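Side-chain contacts in nigritoxine (Vibrio nigripulchritudo, PDB 5M41), which acts as a bacterial toxin against crustaceans and insects: residues A[78-83]-A[175-180]; A[39-44]-A[82-87]; A[599-604]-A[720-725]; A[668-673]-A[724-729]; A[290-295]-A[452-457]. One frame throughout, in Å; residues are numbered along the deposited sequence.

In the fold
Contacts 1 to 4 are buried and only contact 5 is at the surface. Contacts 1 and 2 lie at one end of the elongated chain, contacts 3 and 4 on the opposite side of its centre, with centres of contacts 1 and 3 about 83 Å apart. Contact 1 uses strand 77-80 and contact 2 the turn leading into its sheet neighbour 86-90; the first is largely apolar, the second turns on a tyrosine-asparagine hydrogen bond. Contacts 3 and 4 share helix 719-731 and join through F670, with a sulfur-aromatic element in contact 4. Contact 5, its centre about 18 Å from the centre of the chain, sets apolar groups against an amide and a guanidinium.

Contact 1 (A[78-83]-A[175-180]); sequences IYTYGA and SELSKI
I78 and L177 mark the closest backbone approach, their CA atoms 7.7 Å apart, where the first turn of helix 177-191 passes a strand without any hydrogen bond between the two segments. The arrangement is a helix laid on one face of a five-stranded antiparallel sheet: strand 77-80 contributes I78 and T80, which are two residues apart and both direct their CB toward the helix, while CB of Y79 between them points away. The helix answers with L177 and I180, one turn apart. In L177 the CG is anti to the backbone N (chi1 178°), which extends the branch toward the sheet and brings CD1 to 4.0 Å from CG2 of I78, the two side chains crossing at about a right angle. The same CD1 lies 4.5 Å from T80 CG2, so this one methyl spans both inward-facing strand residues. T80 has two different branches: its methyl is turned to the helix, whereas OG1 is hydrogen-bonded to R170 of the adjoining strand 170-173, which satisfies the buried hydroxyl within the sheet. Backbone bonds pair the strand with 170-173 on one flank (I78 with I172, T80 with R170) and with 86-90 on the other (Y79 with F88). L177 also touches I45 of helix 34-54, so it sits between that helix and the sheet. One turn further along, the second methyl pair closes the contact, I180 CG2 standing 4.1 Å from T80 CG2.

Contact 2 (A[39-44]-A[82-87]); sequences NLYQFA and GATNMF
Y41 carries an unusual first torsion, chi1 -98°, that sends its ring out from helix 34-54 toward N85, whose own chi1 of -63° sets CG beside the backbone N, while its chi2 turns OD1 to meet the phenol. The result is a short hydrogen bond, Y41 OH donating to N85 OD1 at 2.6 Å. OD1 sits at the ring edge, near the ring plane; the donor is tilted 25° from the carbonyl plane of the amide. A water adds a second link: it donates to Y41 OH at 3.0 Å and accepts from N85 N, also at 3.0 Å, so the phenol oxygen is held by two partners and the turn backbone is tied in as well. N85 follows T84 in a type II turn from A83 to M86, with positive phi. Its ND2 bonds to L202 O and N130 OD1, which fixes the amide's rotation and so presents OD1 to the tyrosine. Beside it T84 OG1 bonds to H188 and R184, and the T84 side chain is about 12 Å from the magnesium ion bound by V189, E192 and D195. The Y41 ring touches V182 and L185 of helix 177-191, while N85 packs on V206 of helix 206-215 and N102 of strand 98-102.

Contact 3 (A[599-604]-A[720-725]); sequences LTLESN and NYMTQL
L601 and L725 meet tip to tip in nearly identical conformations, although one comes from a strand and the other from a helix. Both put CG anti to the backbone N, with chi1 171° in L601 and 173° in L725; together with the same chi2 (66° in both) this aims the two CD2 methyls at each other, and they close to 3.7 Å. The other methyl of L725 turns to the chain just past the strand: CD1 lies 4.0 Å from the carbonyl O of S603, in the first turn of helix 603-614, for which E602 takes the N-cap position. M722, one turn before L725, bends at chi2 and chi3, and its CE reaches 4.3 Å from L601 CD2. No hydrogen bond crosses between the segments. The buried hydroxyl of S603 is instead satisfied by D647 O. The contact thus packs helix 719-731 on the six-stranded antiparallel sheet that contains strands 583-589, 594-601 and 649-652, at the C-terminal end of 594-601. Strand 649-652 touches L725 with I649 and M722 with F651, strand 583-589 brings V583 to L601, and helix 667-676 sends F670 against both L601 and M722.

Contact 4 (A[668-673]-A[724-729]); sequences QDFITV and QLMGQV
M726 bridges to F670 and V673 across two helices that run almost parallel, their short segments 10° apart in direction with axes 12.9 Å apart at closest approach. Such a separation is spanned by side chains alone, the nearest backbone pair being F670 and M726. From CB, which points toward helix 667-676, the chain of M726 continues through CG, placed anti to the carbonyl carbon, and bends at chi2; these two carbons simply carry the sulfur across. SD then arrives at the phenylalanine, 3.5 Å from F670 CE1. It lies 4.7 Å from the ring centroid and 68° off the ring normal, an oblique Met-aromatic contact. A second bend, at chi3 (-99°), points the terminal methyl on toward helix 667-676: CE is 3.8 Å from F670 CD1 and also 3.8 Å from V673 CG1, resting between the two residues. L725 adds a looser touch on the same ring atom that meets the sulfur, its CD2 being 4.5 Å from F670 CE1. F670 is extended, with CG anti to its backbone N, and this is what brings CD1 and CE1 to the sulfur and methyl. Around the pair, M698 of helix 688-704 touches F670, D669 and T672 pack on helix 739-751, and L725 and V729 lean on L607 of helix 603-614, so helices 688-704, 739-751 and 603-614 pack around the two.

Contact 5 (A[290-295]-A[452-457]); sequences GTQLLM and IVRREG
V453 and R454, on helix 444-457, receive Q292 and L294 from the neighbourhood of strand 293-296; the contacts fall into two kinds, and a third set of bonds leads outside. The first is amide against aliphatic. Q292 and V453 approach from opposite directions; the glutamine's CG lies between the backbone N and the carbonyl carbon (chi1 77°) and the chain is extended beyond it, placing NE2 3.5 Å from V453 CB and 3.7 Å from V453 CG1. CD of Q292 also lies 3.7 Å from V453 CB, so the amide rests against the branch point of the valine. The second kind is methyl against guanidinium. L294 and R454 cross at about a right angle, with L294 CD2 3.3 Å from R454 NE, a tight approach, and 3.9 Å from R454 CD. The methyl is oblique to the guanidinium plane, and the bend of the arginine at chi3 (84°) brings NE to it. The outside bonds are polar: Q292 NE2 donates to V450 O on the same helix, Q292 OE1 takes a bond from K344 on strand 340-348, and R454 NH2 forms a salt bridge with E501. Between the segments themselves there is no hydrogen bond. The chemistry thus implies that apolar V453 and L294 pack against the polar groups of Q292 and R454, while V450 O and K344 NZ probably fix the rotation of the glutamine amide and E501 holds R454.

Contact 1 (A[78-83]-A[175-180])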
# COMPACT_ATOMS: atom_id res chain seq x y z
N ILE A 78 -35.54 12.36 37.70
CA ILE A 78 -34.09 12.57 37.82
C ILE A 78 -33.90 14.01 38.26
O ILE A 78 -34.62 14.89 37.81
CB ILE A 78 -33.38 12.40 36.44
CG1 ILE A 78 -33.44 10.94 35.97
CG2 ILE A 78 -31.94 12.87 36.51
CD1 ILE A 78 -32.77 9.94 36.89
N TYR A 79 -32.93 14.28 39.13
CA TYR A 79 -32.56 15.66 39.40
C TYR A 79 -31.34 16.03 38.56
O TYR A 79 -30.38 15.27 38.50
CB TYR A 79 -32.23 15.90 40.87
CG TYR A 79 -33.28 15.47 41.88
CD1 TYR A 79 -34.64 15.53 41.58
CD2 TYR A 79 -32.92 15.04 43.15
CE1 TYR A 79 -35.61 15.14 42.50
CE2 TYR A 79 -33.87 14.65 44.09
CZ TYR A 79 -35.21 14.71 43.76
OH TYR A 79 -36.19 14.34 44.67
N THR A 80 -31.36 17.22 37.97
CA THR A 80 -30.24 17.72 37.21
C THR A 80 -29.49 18.77 38.02
O THR A 80 -30.05 19.34 38.97
CB THR A 80 -30.68 18.33 35.86
OG1 THR A 80 -31.64 19.36 36.10
CG2 THR A 80 -31.27 17.25 34.97
N TYR A 81 -28.24 19.00 37.65
CA TYR A 81 -27.32 19.81 38.43
C TYR A 81 -26.56 20.68 37.46
O TYR A 81 -26.32 20.28 36.31
CB TYR A 81 -26.26 18.91 39.05
CG TYR A 81 -26.69 17.97 40.16
CD1 TYR A 81 -27.46 18.42 41.23
CD2 TYR A 81 -26.23 16.67 40.18
CE1 TYR A 81 -27.82 17.56 42.27
CE2 TYR A 81 -26.57 15.79 41.21
CZ TYR A 81 -27.36 16.25 42.25
OH TYR A 81 -27.68 15.41 43.27
N GLY A 82 -26.08 21.81 37.95
CA GLY A 82 -25.01 22.54 37.25
C GLY A 82 -23.68 21.82 37.40
O GLY A 82 -22.73 22.37 37.94
N ALA A 83 -23.60 20.58 36.90
CA ALA A 83 -22.39 19.77 37.06
C ALA A 83 -22.28 18.83 35.87
O ALA A 83 -23.23 18.13 35.57
CB ALA A 83 -22.46 18.97 38.38
N SER A 175 -36.07 10.39 30.39
CA SER A 175 -36.01 10.44 28.92
C SER A 175 -35.40 11.77 28.43
O SER A 175 -35.01 11.89 27.28
CB SER A 175 -37.41 10.25 28.35
OG SER A 175 -38.25 11.32 28.76
N GLU A 176 -35.33 12.77 29.30
CA GLU A 176 -34.80 14.07 28.92
C GLU A 176 -33.31 14.24 29.32
O GLU A 176 -32.69 15.26 29.03
CB GLU A 176 -35.65 15.21 29.51
CG GLU A 176 -37.14 15.17 29.14
CD GLU A 176 -37.38 15.06 27.63
OE1 GLU A 176 -36.86 15.93 26.88
OE2 GLU A 176 -38.08 14.10 27.19
N LEU A 177 -32.75 13.22 29.96
CA LEU A 177 -31.47 13.36 30.64
C LEU A 177 -30.28 13.47 29.67
O LEU A 177 -29.43 14.34 29.85
CB LEU A 177 -31.26 12.22 31.64
CG LEU A 177 -29.95 12.15 32.43
CD1 LEU A 177 -29.68 13.43 33.26
CD2 LEU A 177 -29.91 10.90 33.31
N SER A 178 -30.22 12.60 28.67
CA SER A 178 -29.02 12.60 27.84
C SER A 178 -28.88 13.91 27.08
O SER A 178 -27.79 14.39 26.88
CB SER A 178 -28.97 11.36 26.93
OG SER A 178 -30.00 11.41 25.94
N LYS A 179 -30.00 14.55 26.74
CA LYS A 179 -29.98 15.84 26.06
C LYS A 179 -29.38 16.89 27.00
O LYS A 179 -28.52 17.67 26.59
CB LYS A 179 -31.41 16.24 25.68
CG LYS A 179 -31.57 17.62 25.03
CD LYS A 179 -32.85 17.65 24.16
CE LYS A 179 -32.84 18.75 23.10
NZ LYS A 179 -32.71 20.11 23.69
N ILE A 180 -29.85 16.91 28.25
CA ILE A 180 -29.39 17.91 29.22
C ILE A 180 -27.90 17.74 29.47
O ILE A 180 -27.19 18.72 29.62
CB ILE A 180 -30.17 17.87 30.58
CG1 ILE A 180 -31.70 18.08 30.41
CG2 ILE A 180 -29.64 18.91 31.59
CD1 ILE A 180 -32.09 19.23 29.51

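Contact 2 (A[39-44]-A[82-87])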
# COMPACT_ATOMS: atom_id res chain seq x y z
N ASN A 39 -26.99 10.04 22.11
CA ASN A 39 -26.91 8.58 22.08
C ASN A 39 -25.68 8.11 22.86
O ASN A 39 -25.74 7.13 23.60
CB ASN A 39 -26.78 8.07 20.65
CG ASN A 39 -28.09 8.11 19.87
OD1 ASN A 39 -28.09 7.88 18.66
ND2 ASN A 39 -29.17 8.44 20.52
N LEU A 40 -24.55 8.77 22.63
CA LEU A 40 -23.33 8.45 23.39
C LEU A 40 -23.62 8.53 24.91
O LEU A 40 -23.27 7.61 25.68
CB LEU A 40 -22.21 9.42 22.99
CG LEU A 40 -20.77 9.29 23.49
CD1 LEU A 40 -19.85 10.18 22.61
CD2 LEU A 40 -20.66 9.77 24.93
N TYR A 41 -24.19 9.66 25.35
CA TYR A 41 -24.48 9.79 26.78
C TYR A 41 -25.50 8.75 27.24
O TYR A 41 -25.36 8.16 28.33
CB TYR A 41 -24.95 11.20 27.12
CG TYR A 41 -23.81 12.06 27.66
CD1 TYR A 41 -23.27 11.82 28.92
CD2 TYR A 41 -23.25 13.09 26.90
CE1 TYR A 41 -22.22 12.59 29.42
CE2 TYR A 41 -22.21 13.87 27.40
CZ TYR A 41 -21.70 13.61 28.66
OH TYR A 41 -20.68 14.40 29.19
N GLN A 42 -26.49 8.50 26.38
CA GLN A 42 -27.54 7.56 26.69
C GLN A 42 -26.96 6.17 26.95
O GLN A 42 -27.37 5.52 27.91
CB GLN A 42 -28.54 7.50 25.54
CG GLN A 42 -29.70 6.57 25.76
CD GLN A 42 -30.90 7.32 26.23
OE1 GLN A 42 -30.80 8.23 27.06
NE2 GLN A 42 -32.06 6.96 25.71
N PHE A 43 -26.03 5.73 26.10
CA PHE A 43 -25.38 4.42 26.29
C PHE A 43 -24.53 4.36 27.56
O PHE A 43 -24.51 3.33 28.23
CB PHE A 43 -24.53 4.03 25.09
CG PHE A 43 -25.33 3.55 23.89
CD1 PHE A 43 -26.27 2.52 24.03
CD2 PHE A 43 -25.08 4.07 22.62
CE1 PHE A 43 -27.00 2.06 22.93
CE2 PHE A 43 -25.80 3.60 21.51
CZ PHE A 43 -26.77 2.60 21.67
N ALA A 44 -23.80 5.45 27.86
CA ALA A 44 -23.09 5.57 29.14
C ALA A 44 -24.03 5.40 30.36
O ALA A 44 -23.70 4.68 31.31
CB ALA A 44 -22.35 6.91 29.23
N GLY A 82 -26.08 21.81 37.95
CA GLY A 82 -25.01 22.54 37.25
C GLY A 82 -23.68 21.82 37.40
O GLY A 82 -22.73 22.37 37.94
N ALA A 83 -23.60 20.58 36.90
CA ALA A 83 -22.39 19.77 37.06
C ALA A 83 -22.28 18.83 35.87
O ALA A 83 -23.23 18.13 35.57
CB ALA A 83 -22.46 18.97 38.38
N THR A 84 -21.13 18.80 35.22
CA THR A 84 -20.98 17.97 34.02
C THR A 84 -20.96 16.48 34.40
O THR A 84 -20.43 16.13 35.45
CB THR A 84 -19.70 18.39 33.29
OG1 THR A 84 -19.74 19.81 33.06
CG2 THR A 84 -19.53 17.63 31.97
N ASN A 85 -21.60 15.63 33.60
CA ASN A 85 -21.56 14.17 33.82
C ASN A 85 -22.32 13.66 35.04
O ASN A 85 -22.16 12.49 35.43
CB ASN A 85 -20.11 13.68 33.92
CG ASN A 85 -19.32 13.91 32.62
OD1 ASN A 85 -19.83 13.66 31.52
ND2 ASN A 85 -18.08 14.38 32.76
N MET A 86 -23.09 14.53 35.69
CA MET A 86 -23.69 14.19 36.98
C MET A 86 -25.17 14.47 37.04
O MET A 86 -25.67 15.41 36.41
CB MET A 86 -23.00 14.96 38.11
CG MET A 86 -21.51 14.63 38.26
SD MET A 86 -20.67 15.70 39.45
CE MET A 86 -21.67 15.33 40.91
N PHE A 87 -25.86 13.62 37.79
CA PHE A 87 -27.29 13.77 38.03
C PHE A 87 -27.64 12.92 39.26
O PHE A 87 -26.81 12.17 39.73
CB PHE A 87 -28.13 13.33 36.80
CG PHE A 87 -27.86 11.91 36.34
CD1 PHE A 87 -28.61 10.83 36.84
CD2 PHE A 87 -26.85 11.65 35.41
CE1 PHE A 87 -28.37 9.53 36.42
CE2 PHE A 87 -26.61 10.33 34.99
CZ PHE A 87 -27.37 9.28 35.48
O HOH W 1 -22.39 16.23 30.77

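Contact 3 (A[599-604]-A[720-725])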
# COMPACT_ATOMS: atom_id res chain seq x y z
N LEU A 599 15.76 -6.53 -37.73
CA LEU A 599 15.22 -6.68 -36.37
C LEU A 599 14.33 -7.92 -36.35
O LEU A 599 13.56 -8.16 -37.29
CB LEU A 599 14.41 -5.44 -35.95
CG LEU A 599 13.92 -5.42 -34.48
CD1 LEU A 599 13.99 -4.02 -33.91
CD2 LEU A 599 12.51 -6.02 -34.33
N THR A 600 14.44 -8.69 -35.28
CA THR A 600 13.65 -9.90 -35.14
C THR A 600 12.77 -9.83 -33.92
O THR A 600 13.23 -9.48 -32.84
CB THR A 600 14.54 -11.15 -35.02
OG1 THR A 600 15.16 -11.37 -36.28
CG2 THR A 600 13.72 -12.39 -34.66
N LEU A 601 11.49 -10.14 -34.13
CA LEU A 601 10.53 -10.30 -33.07
C LEU A 601 10.43 -11.78 -32.75
O LEU A 601 10.20 -12.60 -33.65
CB LEU A 601 9.16 -9.76 -33.52
CG LEU A 601 7.99 -10.07 -32.56
CD1 LEU A 601 8.16 -9.36 -31.22
CD2 LEU A 601 6.66 -9.75 -33.22
N GLU A 602 10.58 -12.11 -31.48
CA GLU A 602 10.53 -13.48 -31.00
C GLU A 602 9.06 -13.93 -30.79
O GLU A 602 8.51 -13.84 -29.69
CB GLU A 602 11.35 -13.58 -29.71
CG GLU A 602 12.84 -13.32 -29.92
CD GLU A 602 13.52 -12.71 -28.70
OE1 GLU A 602 13.08 -12.97 -27.56
OE2 GLU A 602 14.51 -11.97 -28.87
N SER A 603 8.48 -14.44 -31.87
CA SER A 603 7.04 -14.64 -31.98
C SER A 603 6.42 -15.40 -30.83
O SER A 603 5.54 -14.88 -30.15
CB SER A 603 6.72 -15.36 -33.29
OG SER A 603 7.15 -14.58 -34.38
N ASN A 604 6.89 -16.63 -30.60
CA ASN A 604 6.28 -17.50 -29.62
C ASN A 604 6.58 -17.07 -28.19
O ASN A 604 5.73 -17.24 -27.30
CB ASN A 604 6.64 -18.98 -29.86
CG ASN A 604 5.94 -19.55 -31.10
OD1 ASN A 604 4.77 -19.28 -31.36
ND2 ASN A 604 6.66 -20.36 -31.86
N ASN A 720 2.01 -13.42 -42.77
CA ASN A 720 1.11 -14.38 -42.14
C ASN A 720 1.41 -14.59 -40.66
O ASN A 720 0.48 -14.71 -39.85
CB ASN A 720 1.08 -15.71 -42.91
CG ASN A 720 0.37 -15.58 -44.25
OD1 ASN A 720 -0.19 -14.52 -44.55
ND2 ASN A 720 0.38 -16.65 -45.06
N TYR A 721 2.69 -14.59 -40.31
CA TYR A 721 3.10 -14.79 -38.92
C TYR A 721 2.61 -13.63 -38.07
O TYR A 721 2.03 -13.86 -37.00
CB TYR A 721 4.63 -14.97 -38.79
CG TYR A 721 5.24 -16.07 -39.64
CD1 TYR A 721 4.52 -17.24 -39.95
CD2 TYR A 721 6.54 -15.94 -40.13
CE1 TYR A 721 5.09 -18.24 -40.74
CE2 TYR A 721 7.12 -16.94 -40.91
CZ TYR A 721 6.40 -18.08 -41.21
OH TYR A 721 6.98 -19.05 -42.00
N MET A 722 2.79 -12.41 -38.58
CA MET A 722 2.33 -11.19 -37.89
C MET A 722 0.80 -11.14 -37.71
O MET A 722 0.31 -10.89 -36.61
CB MET A 722 2.85 -9.93 -38.60
CG MET A 722 2.42 -8.63 -37.93
SD MET A 722 2.88 -8.50 -36.18
CE MET A 722 4.54 -7.84 -36.37
N THR A 723 0.04 -11.41 -38.78
CA THR A 723 -1.43 -11.37 -38.69
C THR A 723 -1.96 -12.46 -37.76
O THR A 723 -2.95 -12.26 -37.04
CB THR A 723 -2.12 -11.52 -40.07
OG1 THR A 723 -1.71 -12.75 -40.67
CG2 THR A 723 -1.79 -10.35 -41.02
N GLN A 724 -1.31 -13.63 -37.79
CA GLN A 724 -1.70 -14.74 -36.89
C GLN A 724 -1.46 -14.33 -35.44
O GLN A 724 -2.35 -14.44 -34.59
CB GLN A 724 -0.91 -16.03 -37.21
CG GLN A 724 -1.40 -17.25 -36.43
CD GLN A 724 -0.42 -18.42 -36.44
OE1 GLN A 724 0.61 -18.39 -37.12
NE2 GLN A 724 -0.72 -19.45 -35.64
N LEU A 725 -0.27 -13.82 -35.17
CA LEU A 725 0.12 -13.36 -33.83
C LEU A 725 -0.84 -12.32 -33.27
O LEU A 725 -1.35 -12.48 -32.16
CB LEU A 725 1.53 -12.77 -33.85
CG LEU A 725 2.02 -12.09 -32.56
CD1 LEU A 725 2.18 -13.11 -31.43
CD2 LEU A 725 3.37 -11.44 -32.83

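Contact 4 (A[668-673]-A[724-729])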
# COMPACT_ATOMS: atom_id res chain seq x y z
N GLN A 668 6.85 0.67 -35.92
CA GLN A 668 6.05 1.70 -35.24
C GLN A 668 4.55 1.35 -35.17
O GLN A 668 3.93 1.50 -34.12
CB GLN A 668 6.24 3.06 -35.89
CG GLN A 668 5.86 4.19 -34.95
CD GLN A 668 5.86 5.55 -35.62
OE1 GLN A 668 6.50 6.48 -35.13
NE2 GLN A 668 5.15 5.67 -36.75
N ASP A 669 3.96 0.89 -36.28
CA ASP A 669 2.55 0.46 -36.24
C ASP A 669 2.37 -0.61 -35.17
O ASP A 669 1.40 -0.56 -34.40
CB ASP A 669 2.10 -0.12 -37.57
CG ASP A 669 2.04 0.90 -38.70
OD1 ASP A 669 1.96 2.13 -38.46
OD2 ASP A 669 2.08 0.43 -39.86
N PHE A 670 3.29 -1.57 -35.13
CA PHE A 670 3.26 -2.68 -34.17
C PHE A 670 3.33 -2.17 -32.75
O PHE A 670 2.49 -2.51 -31.90
CB PHE A 670 4.42 -3.67 -34.45
CG PHE A 670 4.44 -4.84 -33.51
CD1 PHE A 670 3.53 -5.89 -33.66
CD2 PHE A 670 5.39 -4.93 -32.50
CE1 PHE A 670 3.55 -6.98 -32.81
CE2 PHE A 670 5.42 -6.02 -31.64
CZ PHE A 670 4.50 -7.04 -31.79
N ILE A 671 4.30 -1.29 -32.51
CA ILE A 671 4.53 -0.75 -31.18
C ILE A 671 3.33 0.07 -30.70
O ILE A 671 2.88 -0.08 -29.56
CB ILE A 671 5.85 0.07 -31.14
CG1 ILE A 671 7.06 -0.88 -31.21
CG2 ILE A 671 5.91 0.97 -29.91
CD1 ILE A 671 8.41 -0.17 -31.21
N THR A 672 2.78 0.90 -31.59
CA THR A 672 1.61 1.73 -31.24
C THR A 672 0.45 0.85 -30.73
O THR A 672 -0.13 1.13 -29.70
CB THR A 672 1.15 2.58 -32.43
OG1 THR A 672 2.23 3.44 -32.83
CG2 THR A 672 -0.09 3.44 -32.07
N VAL A 673 0.15 -0.23 -31.43
CA VAL A 673 -0.94 -1.10 -30.99
C VAL A 673 -0.57 -1.82 -29.68
O VAL A 673 -1.35 -1.83 -28.72
CB VAL A 673 -1.39 -2.06 -32.13
CG1 VAL A 673 -2.34 -3.13 -31.61
CG2 VAL A 673 -2.11 -1.25 -33.21
N GLN A 724 -1.31 -13.63 -37.79
CA GLN A 724 -1.70 -14.74 -36.89
C GLN A 724 -1.46 -14.33 -35.44
O GLN A 724 -2.35 -14.44 -34.59
CB GLN A 724 -0.91 -16.03 -37.21
CG GLN A 724 -1.40 -17.25 -36.43
CD GLN A 724 -0.42 -18.42 -36.44
OE1 GLN A 724 0.61 -18.39 -37.12
NE2 GLN A 724 -0.72 -19.45 -35.64
N LEU A 725 -0.27 -13.82 -35.17
CA LEU A 725 0.12 -13.36 -33.83
C LEU A 725 -0.84 -12.32 -33.27
O LEU A 725 -1.35 -12.48 -32.16
CB LEU A 725 1.53 -12.77 -33.85
CG LEU A 725 2.02 -12.09 -32.56
CD1 LEU A 725 2.18 -13.11 -31.43
CD2 LEU A 725 3.37 -11.44 -32.83
N MET A 726 -1.06 -11.25 -34.03
CA MET A 726 -1.93 -10.16 -33.58
C MET A 726 -3.38 -10.59 -33.46
O MET A 726 -4.06 -10.19 -32.53
CB MET A 726 -1.80 -8.93 -34.49
CG MET A 726 -0.42 -8.30 -34.51
SD MET A 726 0.14 -7.77 -32.87
CE MET A 726 -0.21 -6.03 -32.93
N GLY A 727 -3.85 -11.40 -34.40
CA GLY A 727 -5.20 -11.96 -34.34
C GLY A 727 -5.44 -12.62 -33.01
O GLY A 727 -6.49 -12.39 -32.37
N GLN A 728 -4.46 -13.42 -32.57
CA GLN A 728 -4.56 -14.14 -31.32
C GLN A 728 -4.44 -13.19 -30.13
O GLN A 728 -5.29 -13.21 -29.21
CB GLN A 728 -3.52 -15.28 -31.22
CG GLN A 728 -3.55 -16.03 -29.88
CD GLN A 728 -4.93 -16.64 -29.57
OE1 GLN A 728 -5.66 -17.00 -30.46
NE2 GLN A 728 -5.27 -16.73 -28.29
N VAL A 729 -3.39 -12.37 -30.15
CA VAL A 729 -3.08 -11.49 -29.04
C VAL A 729 -4.23 -10.49 -28.84
O VAL A 729 -4.69 -10.25 -27.72
CB VAL A 729 -1.70 -10.81 -29.29
CG1 VAL A 729 -1.61 -9.47 -28.62
CG2 VAL A 729 -0.56 -11.72 -28.83

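Contact 5 (A[290-295]-A[452-457])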
# COMPACT_ATOMS: atom_id res chain seq x y z
N GLY A 290 11.80 11.94 2.36
CA GLY A 290 13.01 12.01 1.58
C GLY A 290 14.00 10.88 1.85
O GLY A 290 15.03 10.82 1.18
N THR A 291 13.71 10.01 2.82
CA THR A 291 14.59 8.86 3.15
C THR A 291 13.84 7.51 3.08
O THR A 291 12.63 7.49 3.28
CB THR A 291 15.28 9.05 4.51
OG1 THR A 291 16.03 7.88 4.85
CG2 THR A 291 14.29 9.36 5.59
N GLN A 292 14.52 6.41 2.75
CA GLN A 292 13.83 5.14 2.46
C GLN A 292 14.67 3.92 2.84
O GLN A 292 15.88 4.02 2.89
CB GLN A 292 13.44 5.06 0.98
CG GLN A 292 14.57 4.74 0.00
CD GLN A 292 14.17 5.08 -1.43
OE1 GLN A 292 13.32 5.94 -1.64
NE2 GLN A 292 14.75 4.40 -2.39
N LEU A 293 14.02 2.78 3.09
CA LEU A 293 14.76 1.53 3.34
C LEU A 293 14.35 0.45 2.35
O LEU A 293 13.22 -0.05 2.39
CB LEU A 293 14.57 1.04 4.78
CG LEU A 293 15.20 -0.27 5.27
CD1 LEU A 293 16.73 -0.28 5.14
CD2 LEU A 293 14.81 -0.50 6.73
N LEU A 294 15.28 0.08 1.47
CA LEU A 294 15.02 -0.92 0.44
C LEU A 294 15.43 -2.27 0.99
O LEU A 294 16.53 -2.42 1.50
CB LEU A 294 15.82 -0.61 -0.84
CG LEU A 294 15.49 -1.55 -2.01
CD1 LEU A 294 13.99 -1.56 -2.35
CD2 LEU A 294 16.32 -1.23 -3.24
N MET A 295 14.55 -3.26 0.89
CA MET A 295 14.84 -4.59 1.43
C MET A 295 14.39 -5.67 0.47
O MET A 295 13.60 -5.42 -0.45
CB MET A 295 14.10 -4.78 2.76
CG MET A 295 14.49 -3.80 3.85
SD MET A 295 13.34 -3.83 5.23
CE MET A 295 11.95 -2.88 4.63
N ILE A 452 14.73 7.36 -8.10
CA ILE A 452 15.79 8.37 -8.06
C ILE A 452 16.80 8.03 -6.96
O ILE A 452 18.00 7.88 -7.23
CB ILE A 452 15.25 9.82 -7.83
CG1 ILE A 452 14.31 10.26 -8.96
CG2 ILE A 452 16.40 10.81 -7.66
CD1 ILE A 452 14.79 9.93 -10.36
N VAL A 453 16.31 7.91 -5.73
CA VAL A 453 17.18 7.57 -4.60
C VAL A 453 18.03 6.34 -4.88
O VAL A 453 19.25 6.38 -4.68
CB VAL A 453 16.38 7.42 -3.29
CG1 VAL A 453 17.32 7.05 -2.15
CG2 VAL A 453 15.64 8.71 -3.00
N ARG A 454 17.42 5.27 -5.38
CA ARG A 454 18.17 4.05 -5.69
C ARG A 454 19.30 4.31 -6.69
O ARG A 454 20.41 3.79 -6.51
CB ARG A 454 17.27 2.97 -6.27
CG ARG A 454 16.37 2.25 -5.29
CD ARG A 454 15.48 1.30 -6.06
NE ARG A 454 16.15 0.03 -6.33
CZ ARG A 454 15.65 -0.96 -7.07
NH1 ARG A 454 14.46 -0.84 -7.65
NH2 ARG A 454 16.34 -2.08 -7.23
N ARG A 455 19.01 5.09 -7.73
CA ARG A 455 19.95 5.35 -8.81
C ARG A 455 21.09 6.28 -8.40
O ARG A 455 22.17 6.24 -8.99
CB ARG A 455 19.22 5.90 -10.04
CG ARG A 455 19.99 5.72 -11.34
CD ARG A 455 19.46 6.63 -12.44
NE ARG A 455 17.99 6.64 -12.47
CZ ARG A 455 17.23 7.71 -12.25
NH1 ARG A 455 17.78 8.90 -11.98
NH2 ARG A 455 15.91 7.59 -12.30
N GLU A 456 20.85 7.12 -7.39
CA GLU A 456 21.91 7.94 -6.79
C GLU A 456 22.88 7.07 -5.99
O GLU A 456 24.08 7.34 -5.95
CB GLU A 456 21.34 9.07 -5.92
CG GLU A 456 20.45 10.08 -6.65
CD GLU A 456 21.05 10.64 -7.94
OE1 GLU A 456 22.25 10.98 -7.97
OE2 GLU A 456 20.30 10.77 -8.93
N GLY A 457 22.34 6.03 -5.36
CA GLY A 457 23.14 5.01 -4.69
C GLY A 457 24.00 4.24 -5.67
O GLY A 457 25.05 3.73 -5.30